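Local structure of protein CT_858 (Chlamydia trachomatis, 3DOR) at residues 17-22 with 34-39; 268-273 with 278-283; 289-294 with 561-566. The protein is a secreted chlamydial protease, probably a serine-type endopeptidase, whose mature form is a dimer. All coordinates share one frame; numbering follows the deposited sequence.

Contact 1: residues 17-22 with 34-39; sequences LLQVKY and WDLVQS
Leu36 packs against Leu18 and gives up the most surface of any residue in the contact. Its two methyls divide the work. CD1 meets CD1 of Leu18 at 3.6 Å. CD2 lies 3.8 Å from CB of Leu18. Gln19 also comes near CD2 of Leu36, but the modelled approach of its CG is too close to trust in detail. The side chain of Leu36 reaches across because its CG stands anti to the backbone N (chi1 180°). The contact is apolar, and no hydrogen bond joins the two segments. The backbones stay well apart, with CA of Leu18 and CA of Leu36 7.8 Å from each other.

Leu36 sits in the first turn of its helix, just after the N-cap residue Asp35. OD2 of Asp35 accepts from Gln38 N at 2.8 Å, an N-cap bond that anchors the start of that helix. Leu18 lies near the C-terminal end of the other helix, which Lys21 leaves.

The contact therefore packs the end of helix 2-20 against the start of helix 36-48. Phe65 of helix 55-67 touches both Leu18 and Leu36, and Leu512 of strand 507-518 touches Leu18. Pro502 of the second subunit packs on Leu17 and Lys21.

Contact 2: residues 268-273 with 278-283; sequences VIWESE and AYISSV
The first torsions of Ile280 and Trp270 bring their side chains together. CG1 of Ile280 lies beside its backbone N (chi1 -62°), and CG of Trp270 stands anti to its own N (chi1 178°). Ile280 CG1 then comes to 3.7 Å from Trp270 CE3, with the two side chains crossing obliquely. CG2 of Ile280 meets CG1 of Ile269 at 3.8 Å. Val268 and Tyr279 lie on the opposite face of the sheet, where Val268 CG2 approaches Tyr279 CD1 at 4.1 Å and the side chains cross at about a right angle.

The strands form an antiparallel hairpin with a classic beta bulge. Ile269 and Trp270 both face Ile280. The carbonyl oxygen of Ile280 takes a bond of 2.7 Å from Ile269 N and a weak one from Trp270 N. Ile280 N returns a bond of 2.8 Å to Trp270 O, and Ser272 N gives one of 2.8 Å to Ala278 O. Nearer the turn, a water lies between Ser272 O and Ala278 N, accepting from Ala278 N at 2.9 Å and probably donating to Ser272 O.

Strand 268-271 is the outermost strand on its side of the mixed sheet within this chain. Helix 316-330 covers the face of Trp270 and Ile280, with Val326 on Trp270 and Phe327 on Ile280.

The contact thus combines direct backbone bonds with apolar side-chain packing. Two polar ends, those of Tyr279 and Ser281, are bonded outside the two segments: Tyr279 OH to Ile265 N, and Ser281 OG to Gly266 O. The bulge lets one carbonyl, that of Ile280, serve two successive amides, one strongly and one weakly.

Contact 3: residues 289-294 with 561-566; sequences KSHKVG and QLINND. With SO4 (sulfate ion), chain O.
The imidazole of His291 has one face against Ile563, and its NE2 is linked through a water to Asn564. CG2 of Ile563 lies over that face, 4.0 Å from the ring centroid and 28° off the ring normal, a CH-pi contact. Asn564 ND2 comes to the ring obliquely. The motif is a helix packed on a beta sheet: the last turn of helix 549-564 rests on strand 290-297 of the mixed sheet, a strand of the S41 peptidase region.

Ile563 carries most of the apolar contact. CG1 lies beside the backbone N (chi1 -65°) and the chain beyond it is extended, which takes CD1 toward the strand. There CD1 touches CB of His291 at 3.6 Å. It also reaches Val293 CG2 at 4.1 Å, two residues along the strand and on the same side of it. The side chains of His291 and Ile563 slide past each other in opposite directions. Ala333 of strand 333-337 and Glu332 also touch Ile563.

The ring is held at both nitrogens. ND1 bonds to OE1 of Glu332, which suggests that ND1 carries a proton; the carboxylate could also stabilise positive charge on the ring. NE2 bonds to the water at 2.7 Å. The same water accepts from Asn564 ND2, so it bridges strand and helix where they have no direct hydrogen bond. The helix finishes here, as Asn565 leaves helical geometry with positive phi.

Just before the strand, Lys289 N bonds to Asp285 OD2. The extended side chain of Lys289 leads to a sulfate ion, which probably came from the crystallisation liquor. Lys289 NZ donates to O4 of that sulfate at 2.7 Å.

Overall arrangement
From the N terminus, contact 1 comes first. It closes the short loop around helix 25-32 and joins helices 2-20 and 36-48. Contact 2 closes next, as a tight hairpin at one side of the mixed sheet. Contact 3 follows and spans 266 residues, bringing helix 549-564 near the C terminus back to strand 290-297. The three are in series, with no nesting or crossing. Contacts 2 and 3, centres about 15 Å apart, meet in neighbouring strands through two probable hydrogen bonds, Val283 N to His291 O (2.7 Å) and Ser281 O to Val293 N (2.8 Å), and Val283 CG2 packs on Val293 CG2. Contact 1 lies across the chain's centre, about 50 Å from contact 2 between centres.

Contact 1: residues 17-22 with 34-39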
ATOM      1  N   LEU B  17      -4.136  18.126  -1.892  1.00 37.01           N
ATOM      2  CA  LEU B  17      -3.931  17.244  -0.743  1.00 38.23           C
ATOM      3  C   LEU B  17      -3.674  18.104   0.499  1.00 38.68           C
ATOM      4  O   LEU B  17      -4.103  17.771   1.604  1.00 38.21           O
ATOM      5  CB  LEU B  17      -2.736  16.308  -0.980  1.00 36.84           C
ATOM      6  CG  LEU B  17      -2.824  15.317  -2.147  1.00 36.99           C
ATOM      7  CD1 LEU B  17      -1.593  14.417  -2.160  1.00 35.46           C
ATOM      8  CD2 LEU B  17      -4.085  14.487  -2.022  1.00 37.33           C
ATOM      9  N   LEU B  18      -2.987  19.226   0.300  1.00 37.79           N
ATOM     10  CA  LEU B  18      -2.672  20.136   1.398  1.00 37.88           C
ATOM     11  C   LEU B  18      -3.888  20.800   2.035  1.00 38.47           C
ATOM     12  O   LEU B  18      -3.800  21.321   3.149  1.00 38.54           O
ATOM     13  CB  LEU B  18      -1.688  21.205   0.921  1.00 36.25           C
ATOM     14  CG  LEU B  18      -0.349  20.631   0.457  1.00 35.21           C
ATOM     15  CD1 LEU B  18       0.592  21.762   0.096  1.00 34.80           C
ATOM     16  CD2 LEU B  18       0.249  19.767   1.558  1.00 35.07           C
ATOM     17  N   GLN B  19      -5.022  20.797   1.339  1.00 38.02           N
ATOM     18  CA  GLN B  19      -6.231  21.392   1.898  1.00 37.47           C
ATOM     19  C   GLN B  19      -7.186  20.343   2.440  1.00 36.21           C
ATOM     20  O   GLN B  19      -8.059  20.640   3.251  1.00 36.39           O
ATOM     21  CB  GLN B  19      -6.948  22.237   0.844  1.00 43.61           C
ATOM     22  CG  GLN B  19      -6.149  23.450   0.444  1.00 49.49           C
ATOM     23  CD  GLN B  19      -6.977  24.507  -0.225  1.00 52.41           C
ATOM     24  OE1 GLN B  19      -7.477  24.311  -1.332  1.00 57.43           O
ATOM     25  NE2 GLN B  19      -7.131  25.647   0.442  1.00 53.50           N
ATOM     26  N   VAL B  20      -7.003  19.103   2.009  1.00 35.25           N
ATOM     27  CA  VAL B  20      -7.880  18.030   2.435  1.00 35.62           C
ATOM     28  C   VAL B  20      -7.307  17.100   3.501  1.00 33.68           C
ATOM     29  O   VAL B  20      -8.055  16.557   4.315  1.00 32.78           O
ATOM     30  CB  VAL B  20      -8.323  17.202   1.203  1.00 35.68           C
ATOM     31  CG1 VAL B  20      -9.028  15.939   1.635  1.00 39.89           C
ATOM     32  CG2 VAL B  20      -9.246  18.045   0.338  1.00 35.89           C
ATOM     33  N   LYS B  21      -5.992  16.921   3.507  1.00 31.82           N
ATOM     34  CA  LYS B  21      -5.372  16.027   4.477  1.00 33.06           C
ATOM     35  C   LYS B  21      -4.047  16.487   5.091  1.00 31.39           C
ATOM     36  O   LYS B  21      -3.175  15.663   5.357  1.00 29.95           O
ATOM     37  CB  LYS B  21      -5.158  14.651   3.842  1.00 33.22           C
ATOM     38  CG  LYS B  21      -6.241  13.648   4.134  1.00 37.68           C
ATOM     39  CD  LYS B  21      -6.325  13.341   5.615  1.00 40.83           C
ATOM     40  CE  LYS B  21      -6.673  11.879   5.848  1.00 42.19           C
ATOM     41  NZ  LYS B  21      -5.522  10.969   5.504  1.00 42.80           N
ATOM     42  N   TYR B  22      -3.873  17.785   5.304  1.00 30.44           N
ATOM     43  CA  TYR B  22      -2.634  18.253   5.916  1.00 28.86           C
ATOM     44  C   TYR B  22      -3.001  19.034   7.163  1.00 28.84           C
ATOM     45  O   TYR B  22      -3.268  20.238   7.112  1.00 28.85           O
ATOM     46  CB  TYR B  22      -1.842  19.123   4.952  1.00 28.92           C
ATOM     47  CG  TYR B  22      -0.480  19.484   5.490  1.00 30.78           C
ATOM     48  CD1 TYR B  22       0.516  18.515   5.635  1.00 31.09           C
ATOM     49  CD2 TYR B  22      -0.200  20.783   5.901  1.00 29.14           C
ATOM     50  CE1 TYR B  22       1.755  18.835   6.181  1.00 30.95           C
ATOM     51  CE2 TYR B  22       1.026  21.115   6.446  1.00 30.54           C
ATOM     52  CZ  TYR B  22       1.999  20.141   6.589  1.00 32.08           C
ATOM     53  OH  TYR B  22       3.192  20.470   7.186  1.00 31.87           O
ATOM     54  N   TRP B  34       3.278  31.225   6.266  1.00 35.73           N
ATOM     55  CA  TRP B  34       3.114  30.491   5.027  1.00 34.72           C
ATOM     56  C   TRP B  34       1.682  30.587   4.499  1.00 36.06           C
ATOM     57  O   TRP B  34       0.731  30.687   5.277  1.00 37.80           O
ATOM     58  CB  TRP B  34       3.484  29.030   5.282  1.00 34.13           C
ATOM     59  CG  TRP B  34       3.093  28.073   4.213  1.00 31.57           C
ATOM     60  CD1 TRP B  34       3.815  27.730   3.109  1.00 31.90           C
ATOM     61  CD2 TRP B  34       1.887  27.301   4.166  1.00 31.68           C
ATOM     62  NE1 TRP B  34       3.134  26.782   2.375  1.00 32.95           N
ATOM     63  CE2 TRP B  34       1.947  26.506   3.001  1.00 32.29           C
ATOM     64  CE3 TRP B  34       0.762  27.207   4.994  1.00 32.74           C
ATOM     65  CZ2 TRP B  34       0.922  25.618   2.647  1.00 30.38           C
ATOM     66  CZ3 TRP B  34      -0.261  26.322   4.640  1.00 31.67           C
ATOM     67  CH2 TRP B  34      -0.170  25.542   3.474  1.00 31.04           C
ATOM     68  N   ASP B  35       1.536  30.561   3.178  1.00 36.13           N
ATOM     69  CA  ASP B  35       0.220  30.619   2.544  1.00 37.77           C
ATOM     70  C   ASP B  35       0.198  29.649   1.376  1.00 37.64           C
ATOM     71  O   ASP B  35       0.987  29.770   0.437  1.00 37.32           O
ATOM     72  CB  ASP B  35      -0.101  32.020   2.018  1.00 40.48           C
ATOM     73  CG  ASP B  35      -1.460  32.078   1.330  1.00 41.36           C
ATOM     74  OD1 ASP B  35      -2.493  32.054   2.037  1.00 39.91           O
ATOM     75  OD2 ASP B  35      -1.495  32.120   0.081  1.00 43.69           O
ATOM     76  N   LEU B  36      -0.727  28.699   1.437  1.00 37.93           N
ATOM     77  CA  LEU B  36      -0.858  27.675   0.412  1.00 38.60           C
ATOM     78  C   LEU B  36      -1.003  28.182  -1.024  1.00 39.47           C
ATOM     79  O   LEU B  36      -0.166  27.890  -1.874  1.00 39.36           O
ATOM     80  CB  LEU B  36      -2.029  26.753   0.763  1.00 37.39           C
ATOM     81  CG  LEU B  36      -2.307  25.611  -0.224  1.00 38.55           C
ATOM     82  CD1 LEU B  36      -1.010  24.925  -0.651  1.00 38.15           C
ATOM     83  CD2 LEU B  36      -3.245  24.621   0.430  1.00 37.44           C
ATOM     84  N   VAL B  37      -2.063  28.931  -1.296  1.00 41.55           N
ATOM     85  CA  VAL B  37      -2.298  29.451  -2.642  1.00 42.82           C
ATOM     86  C   VAL B  37      -1.076  30.190  -3.180  1.00 42.61           C
ATOM     87  O   VAL B  37      -0.616  29.923  -4.287  1.00 42.23           O
ATOM     88  CB  VAL B  37      -3.515  30.406  -2.665  1.00 43.97           C
ATOM     89  CG1 VAL B  37      -3.733  30.945  -4.075  1.00 45.72           C
ATOM     90  CG2 VAL B  37      -4.755  29.671  -2.182  1.00 44.23           C
ATOM     91  N   GLN B  38      -0.547  31.112  -2.386  1.00 43.05           N
ATOM     92  CA  GLN B  38       0.623  31.887  -2.788  1.00 43.76           C
ATOM     93  C   GLN B  38       1.868  31.030  -3.071  1.00 43.44           C
ATOM     94  O   GLN B  38       2.587  31.274  -4.043  1.00 42.71           O
ATOM     95  CB  GLN B  38       0.920  32.939  -1.717  1.00 46.55           C
ATOM     96  CG  GLN B  38       2.102  33.830  -2.028  1.00 53.37           C
ATOM     97  CD  GLN B  38       3.336  33.446  -1.244  1.00 57.36           C
ATOM     98  OE1 GLN B  38       3.371  33.574  -0.017  1.00 60.94           O
ATOM     99  NE2 GLN B  38       4.359  32.966  -1.945  1.00 59.30           N
ATOM    100  N   SER B  39       2.130  30.029  -2.231  1.00 42.09           N
ATOM    101  CA  SER B  39       3.285  29.155  -2.452  1.00 41.92           C
ATOM    102  C   SER B  39       3.052  28.376  -3.744  1.00 40.76           C
ATOM    103  O   SER B  39       3.979  28.120  -4.511  1.00 41.06           O
ATOM    104  CB  SER B  39       3.452  28.156  -1.296  1.00 42.23           C
ATOM    105  OG  SER B  39       3.593  28.813  -0.048  1.00 44.30           O
TER

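Contact 2: residues 268-273 with 278-283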
ATOM      1  N   VAL B 268      32.201  -1.435  32.720  1.00 39.31           N
ATOM      2  CA  VAL B 268      31.039  -2.290  32.567  1.00 40.96           C
ATOM      3  C   VAL B 268      31.009  -3.482  33.516  1.00 40.35           C
ATOM      4  O   VAL B 268      31.963  -4.251  33.591  1.00 42.07           O
ATOM      5  CB  VAL B 268      30.957  -2.813  31.126  1.00 41.48           C
ATOM      6  CG1 VAL B 268      29.776  -3.757  30.976  1.00 42.02           C
ATOM      7  CG2 VAL B 268      30.829  -1.641  30.170  1.00 41.99           C
ATOM      8  N   ILE B 269      29.906  -3.633  34.239  1.00 39.30           N
ATOM      9  CA  ILE B 269      29.765  -4.755  35.150  1.00 39.44           C
ATOM     10  C   ILE B 269      28.874  -5.809  34.479  1.00 38.55           C
ATOM     11  O   ILE B 269      28.927  -6.992  34.822  1.00 39.55           O
ATOM     12  CB  ILE B 269      29.174  -4.302  36.526  1.00 41.77           C
ATOM     13  CG1 ILE B 269      27.693  -4.639  36.621  1.00 43.57           C
ATOM     14  CG2 ILE B 269      29.396  -2.816  36.735  1.00 42.71           C
ATOM     15  CD1 ILE B 269      27.445  -6.027  37.166  1.00 46.85           C
ATOM     16  N   TRP B 270      28.060  -5.372  33.516  1.00 36.56           N
ATOM     17  CA  TRP B 270      27.171  -6.272  32.769  1.00 34.71           C
ATOM     18  C   TRP B 270      26.836  -5.701  31.393  1.00 34.52           C
ATOM     19  O   TRP B 270      26.631  -4.499  31.240  1.00 31.00           O
ATOM     20  CB  TRP B 270      25.856  -6.509  33.514  1.00 32.56           C
ATOM     21  CG  TRP B 270      24.906  -7.388  32.740  1.00 33.31           C
ATOM     22  CD1 TRP B 270      24.983  -8.746  32.583  1.00 35.36           C
ATOM     23  CD2 TRP B 270      23.749  -6.968  32.001  1.00 31.96           C
ATOM     24  NE1 TRP B 270      23.947  -9.196  31.796  1.00 34.76           N
ATOM     25  CE2 TRP B 270      23.175  -8.127  31.423  1.00 34.16           C
ATOM     26  CE3 TRP B 270      23.144  -5.728  31.766  1.00 31.03           C
ATOM     27  CZ2 TRP B 270      22.022  -8.081  30.633  1.00 32.77           C
ATOM     28  CZ3 TRP B 270      22.000  -5.680  30.983  1.00 32.60           C
ATOM     29  CH2 TRP B 270      21.451  -6.850  30.422  1.00 32.92           C
ATOM     30  N   GLU B 271      26.759  -6.571  30.395  1.00 34.21           N
ATOM     31  CA  GLU B 271      26.441  -6.126  29.048  1.00 35.94           C
ATOM     32  C   GLU B 271      25.463  -7.087  28.389  1.00 35.43           C
ATOM     33  O   GLU B 271      25.671  -8.300  28.392  1.00 34.66           O
ATOM     34  CB  GLU B 271      27.736  -6.000  28.234  1.00 38.32           C
ATOM     35  CG  GLU B 271      27.546  -5.671  26.765  1.00 45.21           C
ATOM     36  CD  GLU B 271      28.794  -5.056  26.138  1.00 49.38           C
ATOM     37  OE1 GLU B 271      29.918  -5.531  26.432  1.00 48.26           O
ATOM     38  OE2 GLU B 271      28.642  -4.093  25.349  1.00 52.84           O
ATOM     39  N   SER B 272      24.388  -6.535  27.836  1.00 35.19           N
ATOM     40  CA  SER B 272      23.362  -7.329  27.173  1.00 34.00           C
ATOM     41  C   SER B 272      23.890  -7.811  25.824  1.00 35.47           C
ATOM     42  O   SER B 272      24.723  -7.151  25.206  1.00 34.02           O
ATOM     43  CB  SER B 272      22.100  -6.488  26.984  1.00 34.80           C
ATOM     44  OG  SER B 272      21.024  -7.277  26.513  1.00 34.00           O
ATOM     45  N   GLU B 273      23.390  -8.948  25.357  1.00 37.85           N
ATOM     46  CA  GLU B 273      23.867  -9.526  24.105  1.00 42.78           C
ATOM     47  C   GLU B 273      22.897  -9.580  22.930  1.00 42.70           C
ATOM     48  O   GLU B 273      23.216 -10.186  21.906  1.00 46.78           O
ATOM     49  CB  GLU B 273      24.373 -10.948  24.361  1.00 46.39           C
ATOM     50  CG  GLU B 273      25.506 -11.046  25.363  1.00 53.30           C
ATOM     51  CD  GLU B 273      25.926 -12.487  25.623  1.00 58.58           C
ATOM     52  OE1 GLU B 273      26.881 -12.693  26.405  1.00 61.17           O
ATOM     53  OE2 GLU B 273      25.303 -13.410  25.050  1.00 60.21           O
ATOM     54  N   ALA B 278      22.842  -2.287  25.599  1.00 21.88           N
ATOM     55  CA  ALA B 278      22.453  -2.051  26.973  1.00 21.02           C
ATOM     56  C   ALA B 278      23.477  -2.658  27.911  1.00 23.49           C
ATOM     57  O   ALA B 278      23.977  -3.764  27.671  1.00 23.63           O
ATOM     58  CB  ALA B 278      21.076  -2.659  27.230  1.00 21.60           C
ATOM     59  N   TYR B 279      23.788  -1.937  28.980  1.00 20.93           N
ATOM     60  CA  TYR B 279      24.758  -2.429  29.932  1.00 22.49           C
ATOM     61  C   TYR B 279      24.602  -1.740  31.268  1.00 23.23           C
ATOM     62  O   TYR B 279      23.753  -0.863  31.440  1.00 22.59           O
ATOM     63  CB  TYR B 279      26.181  -2.222  29.383  1.00 23.73           C
ATOM     64  CG  TYR B 279      26.571  -0.773  29.163  1.00 24.62           C
ATOM     65  CD1 TYR B 279      27.076  -0.004  30.206  1.00 24.29           C
ATOM     66  CD2 TYR B 279      26.406  -0.166  27.912  1.00 25.18           C
ATOM     67  CE1 TYR B 279      27.409   1.335  30.022  1.00 25.48           C
ATOM     68  CE2 TYR B 279      26.738   1.179  27.716  1.00 24.66           C
ATOM     69  CZ  TYR B 279      27.235   1.919  28.778  1.00 26.22           C
ATOM     70  OH  TYR B 279      27.545   3.248  28.611  1.00 29.77           O
ATOM     71  N   ILE B 280      25.415  -2.167  32.222  1.00 23.59           N
ATOM     72  CA  ILE B 280      25.416  -1.599  33.555  1.00 25.21           C
ATOM     73  C   ILE B 280      26.861  -1.247  33.850  1.00 27.10           C
ATOM     74  O   ILE B 280      27.744  -2.064  33.609  1.00 29.59           O
ATOM     75  CB  ILE B 280      24.941  -2.615  34.609  1.00 24.50           C
ATOM     76  CG1 ILE B 280      23.501  -3.042  34.327  1.00 24.76           C
ATOM     77  CG2 ILE B 280      25.028  -2.003  35.989  1.00 24.99           C
ATOM     78  CD1 ILE B 280      22.948  -4.026  35.359  1.00 23.33           C
ATOM     79  N   SER B 281      27.098  -0.032  34.337  1.00 27.99           N
ATOM     80  CA  SER B 281      28.439   0.425  34.697  1.00 30.49           C
ATOM     81  C   SER B 281      28.348   1.072  36.066  1.00 31.36           C
ATOM     82  O   SER B 281      27.259   1.239  36.599  1.00 31.31           O
ATOM     83  CB  SER B 281      28.964   1.469  33.708  1.00 30.64           C
ATOM     84  OG  SER B 281      29.135   0.920  32.418  1.00 37.08           O
ATOM     85  N   SER B 282      29.492   1.426  36.636  1.00 34.19           N
ATOM     86  CA  SER B 282      29.513   2.091  37.933  1.00 37.20           C
ATOM     87  C   SER B 282      29.815   3.565  37.709  1.00 37.30           C
ATOM     88  O   SER B 282      30.754   3.910  36.994  1.00 39.82           O
ATOM     89  CB  SER B 282      30.588   1.482  38.828  1.00 38.45           C
ATOM     90  OG  SER B 282      31.834   1.468  38.157  1.00 42.98           O
ATOM     91  N   VAL B 283      28.994   4.427  38.299  1.00 37.25           N
ATOM     92  CA  VAL B 283      29.165   5.872  38.192  1.00 34.59           C
ATOM     93  C   VAL B 283      29.550   6.393  39.578  1.00 34.71           C
ATOM     94  O   VAL B 283      28.905   6.056  40.572  1.00 31.22           O
ATOM     95  CB  VAL B 283      27.855   6.542  37.732  1.00 35.69           C
ATOM     96  CG1 VAL B 283      27.992   8.056  37.785  1.00 33.68           C
ATOM     97  CG2 VAL B 283      27.519   6.097  36.316  1.00 35.22           C
TER
HETATM   98  O   HOH W   1      24.392  -4.449  24.422  1.00 43.28           O

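Contact 3: residues 289-294 with 561-566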
ATOM      1  N   LYS B 289      31.881   8.198  45.865  1.00 27.45           N
ATOM      2  CA  LYS B 289      30.834   7.213  46.157  1.00 28.43           C
ATOM      3  C   LYS B 289      30.346   6.591  44.846  1.00 28.41           C
ATOM      4  O   LYS B 289      29.922   7.313  43.950  1.00 27.82           O
ATOM      5  CB  LYS B 289      29.671   7.909  46.851  1.00 29.18           C
ATOM      6  CG  LYS B 289      28.568   6.993  47.355  1.00 29.73           C
ATOM      7  CD  LYS B 289      27.481   7.842  47.998  1.00 30.22           C
ATOM      8  CE  LYS B 289      26.556   7.021  48.868  1.00 33.46           C
ATOM      9  NZ  LYS B 289      25.469   7.871  49.427  1.00 35.20           N
ATOM     10  N   SER B 290      30.402   5.266  44.725  1.00 27.13           N
ATOM     11  CA  SER B 290      29.969   4.616  43.482  1.00 27.89           C
ATOM     12  C   SER B 290      28.542   4.102  43.488  1.00 26.97           C
ATOM     13  O   SER B 290      28.056   3.597  44.495  1.00 29.08           O
ATOM     14  CB  SER B 290      30.901   3.461  43.114  1.00 28.26           C
ATOM     15  OG  SER B 290      32.204   3.948  42.850  1.00 37.80           O
ATOM     16  N   HIS B 291      27.900   4.220  42.330  1.00 26.45           N
ATOM     17  CA  HIS B 291      26.524   3.802  42.115  1.00 28.02           C
ATOM     18  C   HIS B 291      26.454   2.942  40.859  1.00 27.79           C
ATOM     19  O   HIS B 291      27.176   3.191  39.898  1.00 28.91           O
ATOM     20  CB  HIS B 291      25.635   5.025  41.887  1.00 28.90           C
ATOM     21  CG  HIS B 291      25.579   5.969  43.045  1.00 31.14           C
ATOM     22  ND1 HIS B 291      24.867   5.695  44.193  1.00 31.65           N
ATOM     23  CD2 HIS B 291      26.135   7.190  43.226  1.00 31.06           C
ATOM     24  CE1 HIS B 291      24.986   6.711  45.033  1.00 33.49           C
ATOM     25  NE2 HIS B 291      25.749   7.630  44.470  1.00 33.29           N
ATOM     26  N   LYS B 292      25.587   1.935  40.858  1.00 25.90           N
ATOM     27  CA  LYS B 292      25.436   1.097  39.676  1.00 26.79           C
ATOM     28  C   LYS B 292      24.373   1.763  38.817  1.00 26.03           C
ATOM     29  O   LYS B 292      23.283   2.072  39.287  1.00 24.82           O
ATOM     30  CB  LYS B 292      25.011  -0.325  40.054  1.00 29.09           C
ATOM     31  CG  LYS B 292      25.987  -1.015  40.998  1.00 30.93           C
ATOM     32  CD  LYS B 292      25.959  -2.530  40.844  1.00 34.34           C
ATOM     33  CE  LYS B 292      24.622  -3.113  41.213  1.00 36.28           C
ATOM     34  NZ  LYS B 292      24.570  -4.587  40.970  1.00 36.25           N
ATOM     35  N   VAL B 293      24.699   2.008  37.558  1.00 25.58           N
ATOM     36  CA  VAL B 293      23.754   2.671  36.675  1.00 26.11           C
ATOM     37  C   VAL B 293      23.573   1.950  35.353  1.00 24.74           C
ATOM     38  O   VAL B 293      24.536   1.506  34.735  1.00 22.97           O
ATOM     39  CB  VAL B 293      24.203   4.131  36.402  1.00 26.69           C
ATOM     40  CG1 VAL B 293      23.238   4.814  35.433  1.00 25.33           C
ATOM     41  CG2 VAL B 293      24.275   4.905  37.727  1.00 24.43           C
ATOM     42  N   GLY B 294      22.324   1.831  34.923  1.00 24.75           N
ATOM     43  CA  GLY B 294      22.065   1.181  33.655  1.00 24.12           C
ATOM     44  C   GLY B 294      22.130   2.166  32.507  1.00 24.49           C
ATOM     45  O   GLY B 294      21.886   3.367  32.685  1.00 24.61           O
ATOM     46  N   GLN B 561      22.933  13.179  41.074  1.00 25.13           N
ATOM     47  CA  GLN B 561      21.979  14.040  41.772  1.00 25.78           C
ATOM     48  C   GLN B 561      20.615  13.366  41.800  1.00 26.00           C
ATOM     49  O   GLN B 561      19.913  13.437  42.801  1.00 26.41           O
ATOM     50  CB  GLN B 561      21.848  15.403  41.088  1.00 27.52           C
ATOM     51  CG  GLN B 561      23.038  16.318  41.277  1.00 30.97           C
ATOM     52  CD  GLN B 561      22.845  17.652  40.576  1.00 33.68           C
ATOM     53  OE1 GLN B 561      21.985  18.446  40.958  1.00 35.10           O
ATOM     54  NE2 GLN B 561      23.638  17.899  39.541  1.00 33.08           N
ATOM     55  N   LEU B 562      20.229  12.722  40.699  1.00 24.79           N
ATOM     56  CA  LEU B 562      18.941  12.034  40.670  1.00 25.83           C
ATOM     57  C   LEU B 562      18.924  10.940  41.737  1.00 27.70           C
ATOM     58  O   LEU B 562      17.934  10.776  42.456  1.00 27.71           O
ATOM     59  CB  LEU B 562      18.677  11.394  39.306  1.00 24.15           C
ATOM     60  CG  LEU B 562      18.280  12.278  38.124  1.00 27.06           C
ATOM     61  CD1 LEU B 562      18.141  11.415  36.873  1.00 23.56           C
ATOM     62  CD2 LEU B 562      16.964  12.999  38.423  1.00 26.17           C
ATOM     63  N   ILE B 563      20.016  10.182  41.831  1.00 28.44           N
ATOM     64  CA  ILE B 563      20.088   9.118  42.821  1.00 29.26           C
ATOM     65  C   ILE B 563      20.028   9.726  44.217  1.00 31.34           C
ATOM     66  O   ILE B 563      19.308   9.229  45.075  1.00 31.54           O
ATOM     67  CB  ILE B 563      21.377   8.275  42.661  1.00 29.62           C
ATOM     68  CG1 ILE B 563      21.346   7.548  41.311  1.00 28.40           C
ATOM     69  CG2 ILE B 563      21.486   7.250  43.791  1.00 28.37           C
ATOM     70  CD1 ILE B 563      22.551   6.687  41.034  1.00 29.51           C
ATOM     71  N   ASN B 564      20.761  10.818  44.430  1.00 33.71           N
ATOM     72  CA  ASN B 564      20.775  11.487  45.730  1.00 37.16           C
ATOM     73  C   ASN B 564      19.389  11.943  46.156  1.00 39.63           C
ATOM     74  O   ASN B 564      19.029  11.820  47.324  1.00 37.32           O
ATOM     75  CB  ASN B 564      21.704  12.705  45.713  1.00 37.50           C
ATOM     76  CG  ASN B 564      23.168  12.329  45.690  1.00 38.56           C
ATOM     77  OD1 ASN B 564      24.032  13.191  45.526  1.00 42.18           O
ATOM     78  ND2 ASN B 564      23.460  11.043  45.855  1.00 36.98           N
ATOM     79  N   ASN B 565      18.625  12.478  45.207  1.00 44.15           N
ATOM     80  CA  ASN B 565      17.279  12.960  45.490  1.00 50.66           C
ATOM     81  C   ASN B 565      17.401  14.152  46.459  1.00 54.27           C
ATOM     82  O   ASN B 565      16.674  14.245  47.448  1.00 56.36           O
ATOM     83  CB  ASN B 565      16.470  11.810  46.103  1.00 52.31           C
ATOM     84  CG  ASN B 565      14.989  11.897  45.800  1.00 54.27           C
ATOM     85  OD1 ASN B 565      14.569  12.522  44.825  1.00 54.78           O
ATOM     86  ND2 ASN B 565      14.187  11.241  46.626  1.00 54.02           N
ATOM     87  N   ASP B 566      18.331  15.059  46.143  1.00 58.53           N
ATOM     88  CA  ASP B 566      18.626  16.248  46.957  1.00 60.77           C
ATOM     89  C   ASP B 566      18.142  17.585  46.385  1.00 61.21           C
ATOM     90  O   ASP B 566      18.957  18.375  45.895  1.00 62.61           O
ATOM     91  CB  ASP B 566      20.138  16.373  47.157  1.00 63.71           C
ATOM     92  CG  ASP B 566      20.547  16.268  48.606  1.00 67.78           C
ATOM     93  OD1 ASP B 566      20.701  15.131  49.094  1.00 69.91           O
ATOM     94  OD2 ASP B 566      20.709  17.324  49.260  1.00 70.69           O
TER
HETATM   95  S   SO4 O 619      23.195   5.843  51.218  1.00 37.29           S
HETATM   96  O1  SO4 O 619      24.516   5.653  51.928  1.00 40.29           O
HETATM   97  O2  SO4 O 619      23.099   4.825  50.109  1.00 42.77           O
HETATM   98  O3  SO4 O 619      22.036   5.643  52.167  1.00 41.38           O
HETATM   99  O4  SO4 O 619      23.171   7.259  50.707  1.00 41.72           O
HETATM  100  O   HOH W   2      25.915  10.311  44.804  1.00 42.81           O